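PDB 5WYD: probable enoyl-CoA hydratase/isomerase from Pseudomonas aeruginosa PAO1, which probably acts as a crotonase-type hydro-lyase on enoyl-CoA thioesters and is implicated in biosynthesis of the diffusible signal factor. Local coordinates for residues Trp40-Asp43 / Ser44-Leu48. The protein carries 1 engineered substitution. Sequence-based numbering, arbitrary orientation.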
loop_
_atom_site.group_PDB
_atom_site.type_symbol
_atom_site.label_atom_id
_atom_site.label_comp_id
_atom_site.label_asym_id
_atom_site.label_seq_id
_atom_site.Cartn_x
_atom_site.Cartn_y
_atom_site.Cartn_z
ATOM N N TRP A 40 -21.788 4.883 -26.243
ATOM C CA TRP A 40 -20.393 5.166 -26.567
ATOM C C TRP A 40 -19.892 4.397 -27.771
ATOM O O TRP A 40 -20.287 3.253 -28.015
ATOM C CB TRP A 40 -19.474 4.853 -25.395
ATOM C CG TRP A 40 -19.558 5.853 -24.373
ATOM C CD1 TRP A 40 -20.210 5.757 -23.200
ATOM C CD2 TRP A 40 -19.014 7.173 -24.441
ATOM N NE1 TRP A 40 -20.087 6.932 -22.505
ATOM C CE2 TRP A 40 -19.357 7.820 -23.254
ATOM C CE3 TRP A 40 -18.271 7.870 -25.397
ATOM C CZ2 TRP A 40 -18.976 9.133 -22.987
ATOM C CZ3 TRP A 40 -17.899 9.174 -25.129
ATOM C CH2 TRP A 40 -18.253 9.790 -23.938
ATOM N N ASP A 41 -18.963 5.022 -28.482
ATOM C CA ASP A 41 -18.372 4.478 -29.683
ATOM C C ASP A 41 -16.871 4.700 -29.594
ATOM O O ASP A 41 -16.393 5.514 -28.799
ATOM C CB ASP A 41 -18.993 5.189 -30.902
ATOM C CG ASP A 41 -18.491 4.679 -32.234
ATOM O OD1 ASP A 41 -17.492 3.927 -32.279
ATOM O OD2 ASP A 41 -19.107 5.068 -33.254
ATOM N N ARG A 42 -16.125 3.934 -30.392
ATOM C CA ARG A 42 -14.679 4.131 -30.452
ATOM C C ARG A 42 -14.318 5.534 -30.896
ATOM O O ARG A 42 -13.363 6.137 -30.389
ATOM C CB ARG A 42 -14.061 3.200 -31.460
ATOM C CG ARG A 42 -12.697 3.702 -31.900
ATOM C CD ARG A 42 -12.218 2.884 -33.000
ATOM N NE ARG A 42 -12.182 1.496 -32.650
ATOM C CZ ARG A 42 -11.071 0.913 -32.302
ATOM N NH1 ARG A 42 -9.933 1.640 -32.276
ATOM N NH2 ARG A 42 -11.132 -0.378 -32.027
ATOM N N ASP A 43 -15.026 6.029 -31.908
ATOM C CA ASP A 43 -14.759 7.368 -32.407
ATOM C C ASP A 43 -14.996 8.367 -31.287
ATOM O O ASP A 43 -14.228 9.323 -31.113
ATOM C CB ASP A 43 -15.654 7.660 -33.631
ATOM C CG ASP A 43 -15.035 8.659 -34.637
ATOM O OD1 ASP A 43 -14.045 9.341 -34.310
ATOM O OD2 ASP A 43 -15.562 8.766 -35.768
ATOM N N SER A 44 -16.054 8.135 -30.503
ATOM C CA SER A 44 -16.364 8.988 -29.363
ATOM C C SER A 44 -15.311 8.884 -28.254
ATOM O O SER A 44 -14.860 9.906 -27.722
ATOM C CB SER A 44 -17.770 8.646 -28.861
ATOM O OG SER A 44 -17.914 7.266 -28.566
ATOM N N LEU A 45 -14.881 7.666 -27.911
ATOM C CA LEU A 45 -13.951 7.495 -26.796
ATOM C C LEU A 45 -12.606 8.167 -27.036
ATOM O O LEU A 45 -12.049 8.786 -26.120
ATOM C CB LEU A 45 -13.744 6.014 -26.499
ATOM C CG LEU A 45 -14.957 5.289 -25.925
ATOM C CD1 LEU A 45 -14.631 3.862 -25.641
ATOM C CD2 LEU A 45 -15.352 5.969 -24.661
ATOM N N ILE A 46 -12.031 8.012 -28.230
ATOM C CA ILE A 46 -10.750 8.667 -28.470
ATOM C C ILE A 46 -10.915 10.171 -28.387
ATOM O O ILE A 46 -10.134 10.857 -27.718
ATOM C CB ILE A 46 -10.146 8.257 -29.824
ATOM C CG1 ILE A 46 -9.751 6.782 -29.830
ATOM C CG2 ILE A 46 -8.927 9.113 -30.113
ATOM C CD1 ILE A 46 -9.342 6.302 -31.199
ATOM N N GLY A 47 -11.971 10.702 -29.001
ATOM C CA GLY A 47 -12.159 12.133 -28.937
ATOM C C GLY A 47 -12.224 12.587 -27.498
ATOM O O GLY A 47 -11.539 13.536 -27.108
ATOM N N LEU A 48 -12.927 11.819 -26.664
ATOM C CA LEU A 48 -13.080 12.208 -25.274
ATOM C C LEU A 48 -11.729 12.335 -24.612
ATOM O O LEU A 48 -11.407 13.381 -24.042
ATOM C CB LEU A 48 -13.923 11.187 -24.544
ATOM C CG LEU A 48 -13.952 11.586 -23.084
ATOM C CD1 LEU A 48 -14.490 12.987 -22.942
ATOM C CD2 LEU A 48 -14.769 10.568 -22.304
#
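Leu45 N donates to Asp41 O over 2.8 Å, with an N-H...O angle of 154° and the donor slightly out of the carbonyl plane, closing the first turn of helix 42-57. The following i+4 bond is almost linear, Ile46 N to Arg42 O at an N-H...O angle of 176°, but longer, at 3.2 Å. Gly47 N to Asp43 O is weak. The hydroxyl of Ser44 also lies against Asp41 O; the modelled distance of Ser44 OG from that oxygen is implausibly short, so the detail of this bond is doubtful. Asp41 occupies the N-cap position: with CG anti to the backbone N (chi1 -178°), its carboxylate turns back over the helix start, where Asp41 OD1 accepts a weak capping bond from Asp43 N at 3.3 Å. OD2 forms a salt bridge with Lys18, while the guanidinium of Arg42 pairs with Glu93 of helix 88-106.

Packing builds on the Trp40 indole. Leu45 CD2 comes to it obliquely, 3.6 Å from Trp40 CE3, and Leu48 CD2 approaches Trp40 CH2, also obliquely, at 3.9 Å. Ser44 OG, whose position is doubtful, lies at the ring edge near Trp40 CE3. Leu45 also touches Phe98 and Ala101.

The Asp41 cap starts helix 42-57, while Leu45 and Leu48 seat its first turns against Trp40, in the crossover between strands 27-32 and 63-68; the carboxylate of Asp41 would probably interact favourably with the helix dipole and Lys18 would partly balance its charge.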